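Local structure of endoglucanase E (Clostridium thermocellum, 2WAO) at residues G179-Y184 with K233-T238; T238-L243 with S274-V279; K143-S146 with K150-N153. The protein probably acts as a family 2 carbohydrate esterase, removing acetyl groups from plant cell-wall polysaccharides, and binds cello-oligosaccharides at its active site. One frame throughout, in Å; residues are numbered along the deposited sequence.

Contacts 1 and 2 are neighbours and touch. Both use helix 233-250, and Thr238 belongs to both. Contact 2 is a buried helix-helix contact and joins its segments by hydrocarbon packing. Contact 1 is partly buried. It sets a loop against the beginning of the same helix and adds a weak polar bond to its apolar packing. Leu180 also packs on Tyr240, so the loop side of contact 1 continues into contact 2. Contact 3 stands apart, with its centre about 26 Å from that of contact 1. It is a small surface contact within one loop, where polar side chains meet and apolar packing is lacking.

Contact 1: residues G179-Y184 with K233-T238; sequences GLTMNY and KTKFVT. With BGC (beta-D-glucopyranose), chain B; BGC (beta-D-glucopyranose), chain C.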
ATOM      1  N   GLY A 179       2.071 -13.415  -5.905  1.00  3.92           N
ATOM      2  CA  GLY A 179       3.448 -13.831  -5.645  1.00  4.81           C
ATOM      3  C   GLY A 179       4.329 -13.514  -6.833  1.00  4.99           C
ATOM      4  O   GLY A 179       3.904 -12.867  -7.831  1.00  4.82           O
ATOM      5  N   LEU A 180       5.571 -13.973  -6.718  1.00  4.51           N
ATOM      6  CA  LEU A 180       6.536 -13.821  -7.751  1.00  4.98           C
ATOM      7  C   LEU A 180       6.438 -14.953  -8.781  1.00  5.24           C
ATOM      8  O   LEU A 180       6.679 -14.715  -9.999  1.00  4.57           O
ATOM      9  CB  LEU A 180       7.960 -13.854  -7.186  1.00  3.85           C
ATOM     10  CG  LEU A 180       8.271 -12.495  -6.587  1.00  8.09           C
ATOM     11  CD1 LEU A 180       9.321 -12.555  -5.521  1.00 11.06           C
ATOM     12  CD2 LEU A 180       8.674 -11.519  -7.725  1.00  5.93           C
ATOM     13  N   THR A 181       6.182 -16.173  -8.298  1.00  5.07           N
ATOM     14  CA  THR A 181       6.077 -17.351  -9.244  1.00  6.26           C
ATOM     15  C   THR A 181       4.697 -17.989  -9.278  1.00  6.40           C
ATOM     16  O   THR A 181       4.401 -18.814 -10.191  1.00  5.93           O
ATOM     17  CB  THR A 181       7.098 -18.494  -8.886  1.00  5.78           C
ATOM     18  OG1 THR A 181       6.673 -19.141  -7.688  1.00  8.82           O
ATOM     19  CG2 THR A 181       8.495 -17.925  -8.703  1.00  8.43           C
ATOM     20  N   MET A 182       3.877 -17.668  -8.280  1.00  6.67           N
ATOM     21  CA  MET A 182       2.547 -18.266  -8.100  1.00  6.98           C
ATOM     22  C   MET A 182       1.726 -17.372  -7.195  1.00  7.65           C
ATOM     23  O   MET A 182       2.288 -16.608  -6.414  1.00  9.20           O
ATOM     24  CB  MET A 182       2.666 -19.678  -7.481  1.00  7.13           C
ATOM     25  CG  MET A 182       3.263 -19.636  -6.093  1.00  7.86           C
ATOM     26  SD  MET A 182       3.514 -21.259  -5.386  1.00 11.41           S
ATOM     27  CE  MET A 182       1.822 -21.593  -5.008  1.00 10.31           C
ATOM     28  N   ASN A 183       0.405 -17.480  -7.293  1.00  5.73           N
ATOM     29  CA  ASN A 183      -0.498 -16.845  -6.361  1.00  6.71           C
ATOM     30  C   ASN A 183      -0.882 -17.838  -5.270  1.00  6.04           C
ATOM     31  O   ASN A 183      -0.581 -19.016  -5.382  1.00  5.37           O
ATOM     32  CB  ASN A 183      -1.705 -16.310  -7.130  1.00  7.08           C
ATOM     33  CG  ASN A 183      -1.271 -15.252  -8.127  1.00  9.86           C
ATOM     34  OD1 ASN A 183      -0.427 -14.396  -7.812  1.00 11.29           O
ATOM     35  ND2 ASN A 183      -1.712 -15.394  -9.357  1.00 16.67           N
ATOM     36  N   TYR A 184      -1.514 -17.353  -4.220  1.00  5.95           N
ATOM     37  CA  TYR A 184      -1.951 -18.203  -3.103  1.00  6.28           C
ATOM     38  C   TYR A 184      -2.638 -19.502  -3.575  1.00  6.61           C
ATOM     39  O   TYR A 184      -3.566 -19.453  -4.366  1.00  5.95           O
ATOM     40  CB  TYR A 184      -2.900 -17.449  -2.157  1.00  7.54           C
ATOM     41  CG  TYR A 184      -3.273 -18.384  -1.031  1.00  9.51           C
ATOM     42  CD1 TYR A 184      -2.338 -18.725  -0.051  1.00  6.91           C
ATOM     43  CD2 TYR A 184      -4.521 -19.016  -1.020  1.00  9.38           C
ATOM     44  CE1 TYR A 184      -2.660 -19.657   0.938  1.00  7.36           C
ATOM     45  CE2 TYR A 184      -4.851 -19.943  -0.021  1.00 10.80           C
ATOM     46  CZ  TYR A 184      -3.915 -20.234   0.945  1.00 11.04           C
ATOM     47  OH  TYR A 184      -4.247 -21.136   1.921  1.00 13.08           O
ATOM     48  N   LYS A 233      13.480 -23.066  -6.394  1.00  9.54           N
ATOM     49  CA  LYS A 233      14.503 -22.060  -6.089  1.00 10.11           C
ATOM     50  C   LYS A 233      14.934 -21.205  -7.295  1.00 11.12           C
ATOM     51  O   LYS A 233      14.905 -19.982  -7.228  1.00  9.62           O
ATOM     52  CB  LYS A 233      15.736 -22.656  -5.450  1.00  9.45           C
ATOM     53  CG  LYS A 233      16.753 -21.586  -5.044  1.00 10.37           C
ATOM     54  CD  LYS A 233      17.984 -22.178  -4.404  1.00 12.14           C
ATOM     55  CE  LYS A 233      18.937 -21.062  -3.984  1.00 15.13           C
ATOM     56  NZ  LYS A 233      20.055 -21.624  -3.166  1.00 17.45           N
ATOM     57  N   THR A 234      15.362 -21.853  -8.384  1.00 10.49           N
ATOM     58  CA  THR A 234      15.832 -21.072  -9.534  1.00 12.13           C
ATOM     59  C   THR A 234      14.765 -20.107 -10.070  1.00 11.34           C
ATOM     60  O   THR A 234      15.066 -18.928 -10.350  1.00 12.09           O
ATOM     61  CB  THR A 234      16.398 -22.015 -10.646  1.00 12.91           C
ATOM     62  OG1 THR A 234      17.458 -22.790 -10.067  1.00 14.56           O
ATOM     63  CG2 THR A 234      16.986 -21.201 -11.759  1.00 14.13           C
ATOM     64  N   LYS A 235      13.542 -20.602 -10.152  1.00 11.91           N
ATOM     65  CA  LYS A 235      12.387 -19.858 -10.631  1.00 12.47           C
ATOM     66  C   LYS A 235      12.130 -18.625  -9.744  1.00 10.76           C
ATOM     67  O   LYS A 235      12.006 -17.500 -10.233  1.00  9.46           O
ATOM     68  CB  LYS A 235      11.163 -20.760 -10.642  1.00 13.32           C
ATOM     69  CG  LYS A 235       9.909 -20.102 -11.215  1.00 19.37           C
ATOM     70  CD  LYS A 235       8.678 -21.063 -11.317  1.00 21.26           C
ATOM     71  CE  LYS A 235       7.695 -20.522 -12.370  1.00 27.28           C
ATOM     72  NZ  LYS A 235       6.254 -20.949 -12.189  1.00 29.39           N
ATOM     73  N   PHE A 236      12.084 -18.866  -8.444  1.00  7.86           N
ATOM     74  CA  PHE A 236      11.865 -17.798  -7.455  1.00  6.60           C
ATOM     75  C   PHE A 236      12.991 -16.727  -7.422  1.00  7.00           C
ATOM     76  O   PHE A 236      12.710 -15.508  -7.442  1.00  5.73           O
ATOM     77  CB  PHE A 236      11.614 -18.398  -6.054  1.00  6.64           C
ATOM     78  CG  PHE A 236      11.315 -17.330  -5.003  1.00  6.43           C
ATOM     79  CD1 PHE A 236      10.013 -16.853  -4.831  1.00  7.10           C
ATOM     80  CD2 PHE A 236      12.345 -16.773  -4.255  1.00  8.92           C
ATOM     81  CE1 PHE A 236       9.727 -15.862  -3.884  1.00  8.33           C
ATOM     82  CE2 PHE A 236      12.083 -15.774  -3.313  1.00  5.87           C
ATOM     83  CZ  PHE A 236      10.788 -15.319  -3.128  1.00  6.13           C
ATOM     84  N   VAL A 237      14.243 -17.181  -7.348  1.00  5.44           N
ATOM     85  CA  VAL A 237      15.367 -16.290  -7.304  1.00  6.36           C
ATOM     86  C   VAL A 237      15.427 -15.467  -8.593  1.00  6.46           C
ATOM     87  O   VAL A 237      15.612 -14.258  -8.552  1.00  4.97           O
ATOM     88  CB  VAL A 237      16.671 -17.054  -7.032  1.00  6.50           C
ATOM     89  CG1 VAL A 237      17.911 -16.124  -7.282  1.00  8.69           C
ATOM     90  CG2 VAL A 237      16.661 -17.553  -5.541  1.00  6.50           C
ATOM     91  N   THR A 238      15.242 -16.124  -9.734  1.00  7.04           N
ATOM     92  CA  THR A 238      15.242 -15.370 -11.017  1.00  7.95           C
ATOM     93  C   THR A 238      14.104 -14.324 -11.086  1.00  6.41           C
ATOM     94  O   THR A 238      14.314 -13.224 -11.556  1.00  6.78           O
ATOM     95  CB  THR A 238      15.241 -16.357 -12.222  1.00  9.96           C
ATOM     96  OG1 THR A 238      16.450 -17.136 -12.180  1.00 10.23           O
ATOM     97  CG2 THR A 238      15.190 -15.606 -13.554  1.00 10.22           C
TER
HETATM   98  C2  BGC B   4      -6.901 -17.158   2.662  1.00 13.82           C
HETATM   99  C3  BGC B   4      -7.205 -16.912   1.191  1.00 13.03           C
HETATM  100  C4  BGC B   4      -6.428 -15.685   0.701  1.00 11.36           C
HETATM  101  C5  BGC B   4      -4.926 -15.895   0.997  1.00 12.26           C
HETATM  102  C6  BGC B   4      -3.997 -14.777   0.482  1.00 14.52           C
HETATM  103  C1  BGC B   4      -5.393 -17.260   2.868  1.00 12.63           C
HETATM  104  O2  BGC B   4      -7.599 -18.329   3.098  1.00 14.16           O
HETATM  105  O3  BGC B   4      -8.612 -16.698   1.021  1.00 15.14           O
HETATM  106  O4  BGC B   4      -6.629 -15.763  -0.621  1.00 13.99           O
HETATM  107  O5  BGC B   4      -4.762 -16.082   2.401  1.00 11.79           O
HETATM  108  O6  BGC B   4      -4.369 -13.555   1.095  1.00 16.86           O
HETATM  109  C2  BGC C   3      -1.584 -18.255   5.225  1.00 14.08           C
HETATM  110  C3  BGC C   3      -2.699 -17.389   4.643  1.00 12.48           C
HETATM  111  C4  BGC C   3      -3.997 -18.174   4.544  1.00 11.21           C
HETATM  112  C5  BGC C   3      -4.354 -18.809   5.892  1.00 15.81           C
HETATM  113  C6  BGC C   3      -5.515 -19.779   5.652  1.00 18.93           C
HETATM  114  C1  BGC C   3      -2.045 -18.878   6.557  1.00 17.10           C
HETATM  115  O2  BGC C   3      -0.403 -17.486   5.435  1.00 13.87           O
HETATM  116  O3  BGC C   3      -2.309 -16.918   3.373  1.00 12.39           O
HETATM  117  O4  BGC C   3      -5.067 -17.433   4.241  1.00 12.46           O
HETATM  118  O5  BGC C   3      -3.276 -19.569   6.452  1.00 15.33           O
HETATM  119  O6  BGC C   3      -5.735 -20.337   6.903  1.00 24.88           O
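Thr181 and Leu180 pack on the first turn of helix 233-250, at Lys235 and Phe236. The site belongs to the SGNH (GDSL) hydrolase fold, a parallel sheet flanked by helices. Residues 179-184 form part of the loop that follows strand 168-174.

The methyl group of Thr181 does most of the touching. With chi1 at 72°, CG2 is anti to the carbonyl carbon and faces the helix. It meets Phe236 CA at 3.6 Å and Lys235 CG at the same distance. OG1 takes the position between the backbone N and the carbonyl carbon. The Lys235 chain is extended and passes obliquely over Thr181. Its methylenes pack on CB and CG2. Its NZ reaches Thr181 O at 3.5 Å, a weak hydrogen bond.

Phe236 has CG anti to its backbone N (chi1 -177°), which brings the ring to Leu180. Leu180 CD1 lies 3.7 Å from Phe236 CE1, at an oblique angle to the ring. An edge-to-face contact with Phe226 also holds this ring. The loop backbone is held by Asp225, whose carboxylate accepts bonds from the N atoms of Leu180 and Thr181. Closer to the sugar, Asn183 OD1 accepts from Gly179 N at 3.3 Å and ties the turn together.

The loop then leads to the glycan pocket. There one face of the Tyr184 ring carries the chain B glucose, a CH-pi type of platform. The glucose C5 sits 3.6 Å from Tyr184 CG.

Contact 2: residues T238-L243 with S274-V279; sequences TAYKNL and SYVTEV
Tyr240 meets Val276 and Val279 of the facing helix. Its ring carbon CE1 lies 3.7 Å from Val276 CG2, and its CD2 lies 3.9 Å from Val279 CG1. Both methyls approach the ring obliquely. Each valine uses both branches. Val276 CG1 lies 4.1 Å from Tyr240 OH, so the valine follows the ring along its CD1-CE1 side out to the hydroxyl. Val279 CG2 packs beside Tyr240 CB at 3.9 Å, and the two side chains cross at about a right angle. Tyr240 has CG anti to its backbone N, but the chi1 of -152° is well off 180°. This torsion lays the ring across the gap between the helices.

Lys241 closes the outer side with its aliphatic part. Its CG lies 4.1 Å from Val279 CG1, and the two side chains run past each other in opposite directions. The lysine chain is extended, and its NZ forms a salt bridge with Asp282, further along the second helix.

The two helices belong to successive beta-alpha-beta crossovers of the parallel sheet. Helix 233-250 links strands 216-220 and 255-260, and helix 266-285 links strands 255-260 and 291-295. The short segments cross at -43°, with their axes 9.9 Å apart at closest approach.

Strand residues back the first shell. Cys258 touches both Tyr240 and Val276, Ile219 also packs on Tyr240, and Val260 on Val276. Val279 is held between Tyr240 and two other residues of helix 233-250, Val237 and Ile244. Further out, Glu278 OE1 forms a salt bridge with Lys233 NZ, giving a second charged link between the helices beside that of Lys241 with Asp282.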
ATOM      1  N   THR A 238      15.242 -16.124  -9.734  1.00  7.04           N
ATOM      2  CA  THR A 238      15.242 -15.370 -11.017  1.00  7.95           C
ATOM      3  C   THR A 238      14.104 -14.324 -11.086  1.00  6.41           C
ATOM      4  O   THR A 238      14.314 -13.224 -11.556  1.00  6.78           O
ATOM      5  CB  THR A 238      15.241 -16.357 -12.222  1.00  9.96           C
ATOM      6  OG1 THR A 238      16.450 -17.136 -12.180  1.00 10.23           O
ATOM      7  CG2 THR A 238      15.190 -15.606 -13.554  1.00 10.22           C
ATOM      8  N   ALA A 239      12.919 -14.693 -10.603  1.00  6.40           N
ATOM      9  CA  ALA A 239      11.729 -13.843 -10.601  1.00  5.28           C
ATOM     10  C   ALA A 239      11.997 -12.628  -9.703  1.00  5.65           C
ATOM     11  O   ALA A 239      11.647 -11.502 -10.050  1.00  4.35           O
ATOM     12  CB  ALA A 239      10.470 -14.638 -10.123  1.00  5.10           C
ATOM     13  N   TYR A 240      12.605 -12.878  -8.529  1.00  4.78           N
ATOM     14  CA  TYR A 240      12.879 -11.798  -7.592  1.00  4.33           C
ATOM     15  C   TYR A 240      13.908 -10.838  -8.199  1.00  4.82           C
ATOM     16  O   TYR A 240      13.702  -9.629  -8.194  1.00  4.81           O
ATOM     17  CB  TYR A 240      13.329 -12.366  -6.215  1.00  3.91           C
ATOM     18  CG  TYR A 240      12.995 -11.435  -5.040  1.00  5.35           C
ATOM     19  CD1 TYR A 240      12.232 -11.882  -3.965  1.00  6.23           C
ATOM     20  CD2 TYR A 240      13.452 -10.102  -5.003  1.00  8.43           C
ATOM     21  CE1 TYR A 240      11.904 -11.064  -2.898  1.00  5.96           C
ATOM     22  CE2 TYR A 240      13.100  -9.250  -3.924  1.00  6.33           C
ATOM     23  CZ  TYR A 240      12.332  -9.734  -2.896  1.00  3.58           C
ATOM     24  OH  TYR A 240      12.018  -8.895  -1.835  1.00  5.41           O
ATOM     25  N   LYS A 241      14.993 -11.387  -8.759  1.00  4.58           N
ATOM     26  CA  LYS A 241      15.987 -10.589  -9.480  1.00  5.08           C
ATOM     27  C   LYS A 241      15.370  -9.774 -10.633  1.00  4.99           C
ATOM     28  O   LYS A 241      15.725  -8.619 -10.790  1.00  4.33           O
ATOM     29  CB  LYS A 241      17.150 -11.459  -9.982  1.00  4.65           C
ATOM     30  CG  LYS A 241      17.989 -11.984  -8.831  1.00  5.06           C
ATOM     31  CD  LYS A 241      19.080 -12.913  -9.312  1.00  4.57           C
ATOM     32  CE  LYS A 241      20.071 -13.248  -8.179  1.00  7.99           C
ATOM     33  NZ  LYS A 241      21.198 -14.160  -8.626  1.00  8.23           N
ATOM     34  N   ASN A 242      14.459 -10.366 -11.387  1.00  4.11           N
ATOM     35  CA  ASN A 242      13.758  -9.670 -12.480  0.50  5.50           C
ATOM     36  C   ASN A 242      13.054  -8.423 -11.959  1.00  4.71           C
ATOM     37  O   ASN A 242      13.109  -7.345 -12.568  1.00  5.45           O
ATOM     38  CB  ASN A 242      12.691 -10.591 -13.078  0.50  5.61           C
ATOM     39  CG  ASN A 242      13.248 -11.597 -14.058  0.50 10.18           C
ATOM     40  OD1 ASN A 242      14.354 -11.448 -14.587  0.50 12.73           O
ATOM     41  ND2 ASN A 242      12.457 -12.630 -14.330  0.50 10.96           N
ATOM     42  N   LEU A 243      12.378  -8.593 -10.807  1.00  3.52           N
ATOM     43  CA  LEU A 243      11.620  -7.509 -10.187  1.00  4.59           C
ATOM     44  C   LEU A 243      12.569  -6.377  -9.748  1.00  3.84           C
ATOM     45  O   LEU A 243      12.336  -5.223 -10.089  1.00  3.04           O
ATOM     46  CB  LEU A 243      10.747  -8.015  -9.002  1.00  3.31           C
ATOM     47  CG  LEU A 243      10.051  -6.872  -8.237  1.00  4.03           C
ATOM     48  CD1 LEU A 243       9.129  -6.040  -9.196  1.00  5.74           C
ATOM     49  CD2 LEU A 243       9.336  -7.445  -7.012  1.00  4.08           C
ATOM     50  N   SER A 274      16.352 -17.932   2.997  1.00  4.77           N
ATOM     51  CA  SER A 274      17.549 -18.327   2.260  1.00  6.21           C
ATOM     52  C   SER A 274      17.548 -17.699   0.841  1.00  5.54           C
ATOM     53  O   SER A 274      18.549 -17.149   0.408  1.00  5.97           O
ATOM     54  CB  SER A 274      17.605 -19.869   2.160  1.00  6.80           C
ATOM     55  OG  SER A 274      18.781 -20.266   1.477  1.00 15.90           O
ATOM     56  N   TYR A 275      16.425 -17.803   0.141  1.00  5.53           N
ATOM     57  CA  TYR A 275      16.364 -17.353  -1.271  1.00  5.13           C
ATOM     58  C   TYR A 275      16.473 -15.824  -1.416  1.00  3.83           C
ATOM     59  O   TYR A 275      17.281 -15.341  -2.234  1.00  3.99           O
ATOM     60  CB  TYR A 275      15.103 -17.860  -1.982  1.00  5.91           C
ATOM     61  CG  TYR A 275      14.949 -19.356  -2.073  1.00  6.32           C
ATOM     62  CD1 TYR A 275      15.966 -20.238  -1.668  1.00 10.16           C
ATOM     63  CD2 TYR A 275      13.751 -19.892  -2.541  1.00  8.68           C
ATOM     64  CE1 TYR A 275      15.766 -21.632  -1.735  1.00  9.63           C
ATOM     65  CE2 TYR A 275      13.548 -21.268  -2.594  1.00  7.75           C
ATOM     66  CZ  TYR A 275      14.580 -22.117  -2.224  1.00  8.54           C
ATOM     67  OH  TYR A 275      14.333 -23.485  -2.291  1.00 11.45           O
ATOM     68  N   VAL A 276      15.706 -15.073  -0.606  1.00  4.02           N
ATOM     69  CA  VAL A 276      15.724 -13.592  -0.647  1.00  3.33           C
ATOM     70  C   VAL A 276      17.102 -13.071  -0.192  1.00  4.59           C
ATOM     71  O   VAL A 276      17.614 -12.106  -0.770  1.00  3.61           O
ATOM     72  CB  VAL A 276      14.549 -12.981   0.140  1.00  2.98           C
ATOM     73  CG1 VAL A 276      14.593 -11.407   0.178  1.00  5.36           C
ATOM     74  CG2 VAL A 276      13.169 -13.493  -0.469  1.00  2.00           C
ATOM     75  N   THR A 277      17.731 -13.684   0.831  1.00  4.73           N
ATOM     76  CA  THR A 277      19.029 -13.135   1.224  1.00  4.40           C
ATOM     77  C   THR A 277      20.045 -13.458   0.123  1.00  6.09           C
ATOM     78  O   THR A 277      20.986 -12.689  -0.080  1.00  5.94           O
ATOM     79  CB  THR A 277      19.539 -13.666   2.603  1.00  5.08           C
ATOM     80  OG1 THR A 277      19.578 -15.095   2.544  1.00  4.86           O
ATOM     81  CG2 THR A 277      18.635 -13.202   3.772  1.00  3.21           C
ATOM     82  N   GLU A 278      19.862 -14.578  -0.586  1.00  5.88           N
ATOM     83  CA  GLU A 278      20.749 -14.901  -1.726  1.00  8.47           C
ATOM     84  C   GLU A 278      20.601 -13.823  -2.812  1.00  6.30           C
ATOM     85  O   GLU A 278      21.592 -13.334  -3.368  1.00  7.48           O
ATOM     86  CB  GLU A 278      20.463 -16.300  -2.275  1.00  7.90           C
ATOM     87  CG  GLU A 278      21.368 -16.698  -3.437  1.00 16.30           C
ATOM     88  CD  GLU A 278      21.257 -18.193  -3.777  1.00 18.39           C
ATOM     89  OE1 GLU A 278      21.398 -19.054  -2.848  1.00 20.43           O
ATOM     90  OE2 GLU A 278      20.991 -18.484  -4.983  1.00 25.93           O
ATOM     91  N   VAL A 279      19.361 -13.448  -3.084  1.00  5.12           N
ATOM     92  CA  VAL A 279      19.067 -12.370  -4.041  1.00  5.47           C
ATOM     93  C   VAL A 279      19.788 -11.079  -3.655  1.00  5.22           C
ATOM     94  O   VAL A 279      20.489 -10.469  -4.488  1.00  5.20           O
ATOM     95  CB  VAL A 279      17.526 -12.172  -4.216  1.00  5.46           C
ATOM     96  CG1 VAL A 279      17.264 -10.888  -4.968  1.00  7.02           C
ATOM     97  CG2 VAL A 279      16.892 -13.391  -4.939  1.00  7.03           C
TER

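Contact 3: residues K143-S146 with K150-N153; sequences KEQS and KNEN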
ATOM      1  N   LYS A 143      -8.508 -15.142  13.759  1.00 10.73           N
ATOM      2  CA  LYS A 143      -7.830 -15.802  12.626  1.00 11.47           C
ATOM      3  C   LYS A 143      -8.744 -16.764  11.843  1.00 13.08           C
ATOM      4  O   LYS A 143      -8.442 -17.131  10.709  1.00 13.31           O
ATOM      5  CB  LYS A 143      -6.574 -16.531  13.091  1.00 11.48           C
ATOM      6  CG  LYS A 143      -6.850 -17.718  14.014  1.00 12.22           C
ATOM      7  CD  LYS A 143      -5.595 -18.158  14.731  1.00 14.60           C
ATOM      8  CE  LYS A 143      -5.931 -19.415  15.560  1.00 18.99           C
ATOM      9  NZ  LYS A 143      -4.842 -19.638  16.534  1.00 23.09           N
ATOM     10  N   GLU A 144      -9.864 -17.131  12.452  1.00 13.89           N
ATOM     11  CA  GLU A 144     -10.837 -18.053  11.841  1.00 17.29           C
ATOM     12  C   GLU A 144     -11.724 -17.375  10.795  1.00 17.04           C
ATOM     13  O   GLU A 144     -12.345 -18.058   9.923  1.00 17.88           O
ATOM     14  CB  GLU A 144     -11.749 -18.641  12.927  1.00 17.55           C
ATOM     15  CG  GLU A 144     -11.247 -19.946  13.524  1.00 26.16           C
ATOM     16  CD  GLU A 144     -10.145 -19.751  14.551  1.00 32.41           C
ATOM     17  OE1 GLU A 144     -10.160 -18.705  15.256  1.00 36.08           O
ATOM     18  OE2 GLU A 144      -9.260 -20.649  14.644  1.00 35.29           O
ATOM     19  N   GLN A 145     -11.839 -16.054  10.914  1.00 15.06           N
ATOM     20  CA  GLN A 145     -12.729 -15.281  10.055  1.00 15.45           C
ATOM     21  C   GLN A 145     -12.083 -15.060   8.690  1.00 14.75           C
ATOM     22  O   GLN A 145     -10.871 -14.752   8.599  1.00 13.93           O
ATOM     23  CB  GLN A 145     -13.067 -13.952  10.728  1.00 15.62           C
ATOM     24  CG  GLN A 145     -14.084 -13.085   9.954  1.00 19.06           C
ATOM     25  CD  GLN A 145     -14.565 -11.884  10.757  1.00 21.42           C
ATOM     26  OE1 GLN A 145     -14.212 -10.740  10.463  1.00 22.54           O
ATOM     27  NE2 GLN A 145     -15.358 -12.144  11.781  1.00 23.02           N
ATOM     28  N   SER A 146     -12.873 -15.231   7.626  1.00 12.19           N
ATOM     29  CA  SER A 146     -12.351 -14.964   6.295  1.00 11.74           C
ATOM     30  C   SER A 146     -12.413 -13.465   5.927  1.00 10.73           C
ATOM     31  O   SER A 146     -12.951 -12.648   6.664  1.00  9.88           O
ATOM     32  CB  SER A 146     -13.063 -15.820   5.277  1.00 12.03           C
ATOM     33  OG  SER A 146     -14.432 -15.566   5.379  1.00 17.76           O
ATOM     34  N   LYS A 150     -14.599  -4.571   4.923  1.00  4.73           N
ATOM     35  CA  LYS A 150     -14.704  -3.641   6.034  1.00  6.16           C
ATOM     36  C   LYS A 150     -13.508  -3.728   6.972  1.00  4.59           C
ATOM     37  O   LYS A 150     -13.196  -2.752   7.644  1.00  5.39           O
ATOM     38  CB  LYS A 150     -15.993  -3.874   6.854  1.00  5.68           C
ATOM     39  CG  LYS A 150     -16.010  -5.176   7.712  1.00  6.21           C
ATOM     40  CD  LYS A 150     -17.455  -5.562   8.109  1.00  9.90           C
ATOM     41  CE  LYS A 150     -17.494  -6.670   9.150  1.00 14.11           C
ATOM     42  NZ  LYS A 150     -16.852  -7.859   8.604  1.00 20.07           N
ATOM     43  N   ASN A 151     -12.867  -4.899   7.030  1.00  4.33           N
ATOM     44  CA  ASN A 151     -11.755  -5.092   7.985  1.00  5.14           C
ATOM     45  C   ASN A 151     -10.335  -4.858   7.410  1.00  4.73           C
ATOM     46  O   ASN A 151      -9.300  -5.137   8.061  1.00  3.24           O
ATOM     47  CB  ASN A 151     -11.887  -6.488   8.614  1.00  4.63           C
ATOM     48  CG  ASN A 151     -12.879  -6.498   9.791  1.00  6.10           C
ATOM     49  OD1 ASN A 151     -13.197  -5.448  10.362  1.00  7.91           O
ATOM     50  ND2 ASN A 151     -13.348  -7.674  10.145  1.00  5.99           N
ATOM     51  N   GLU A 152     -10.269  -4.371   6.171  1.00  4.76           N
ATOM     52  CA  GLU A 152      -8.973  -4.165   5.544  1.00  4.54           C
ATOM     53  C   GLU A 152      -8.643  -2.685   5.645  1.00  4.95           C
ATOM     54  O   GLU A 152      -9.132  -1.880   4.864  1.00  4.62           O
ATOM     55  CB  GLU A 152      -9.040  -4.590   4.057  1.00  5.05           C
ATOM     56  CG  GLU A 152      -7.747  -4.330   3.239  1.00  5.67           C
ATOM     57  CD  GLU A 152      -7.846  -4.965   1.840  1.00  8.20           C
ATOM     58  OE1 GLU A 152      -8.692  -4.480   1.022  1.00  8.44           O
ATOM     59  OE2 GLU A 152      -7.080  -5.953   1.585  1.00  5.65           O
ATOM     60  N   ASN A 153      -7.813  -2.322   6.600  1.00  3.46           N
ATOM     61  CA  ASN A 153      -7.477  -0.930   6.803  1.00  3.51           C
ATOM     62  C   ASN A 153      -6.008  -0.607   6.450  1.00  3.28           C
ATOM     63  O   ASN A 153      -5.109  -0.597   7.338  1.00  3.66           O
ATOM     64  CB  ASN A 153      -7.805  -0.518   8.252  1.00  2.62           C
ATOM     65  CG  ASN A 153      -7.485   0.924   8.532  1.00  4.99           C
ATOM     66  OD1 ASN A 153      -7.529   1.379   9.694  1.00  8.25           O
ATOM     67  ND2 ASN A 153      -7.244   1.686   7.482  1.00  2.62           N
TER
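Gln145 and Asn151 make a small polar contact at the surface, between two parts of the loop that joins helix 131-134 to helix 158-165. The two segments bury only 58 Å² together. The contact is made mainly by two side-chain amides.

Gln145 reaches across with an extended chain. Its CG is anti to the backbone N (chi1 -176°), and the chain stays extended to the amide. The two amide planes are only 3° apart and so nearly coplanar, although the side chains themselves cross at about a right angle. As modelled, Gln145 OE1 is 3.2 Å from Asn151 ND2. The amide of Gln145 is probably turned over in the model, so the identity of its touching atom is uncertain.

Asn151 has a clear partner in Glu307, whose OE2 accepts a hydrogen bond from ND2. This helps to orient the asparagine amide. Lys150 lies alongside, and its NZ bonds to Thr148 OG1, within the short turn between the two segments.

Backbone bonds hold both parts in place. Gln145 pairs with Asp308, a residue of the glycan pocket, and Asn151 pairs with Glu139. The contact thus lies between the loop carrying Glu307 and Asp308, which precedes helix 313-331, and Arg94, just past strand 85-93, whose NH2 bonds to Lys150 O.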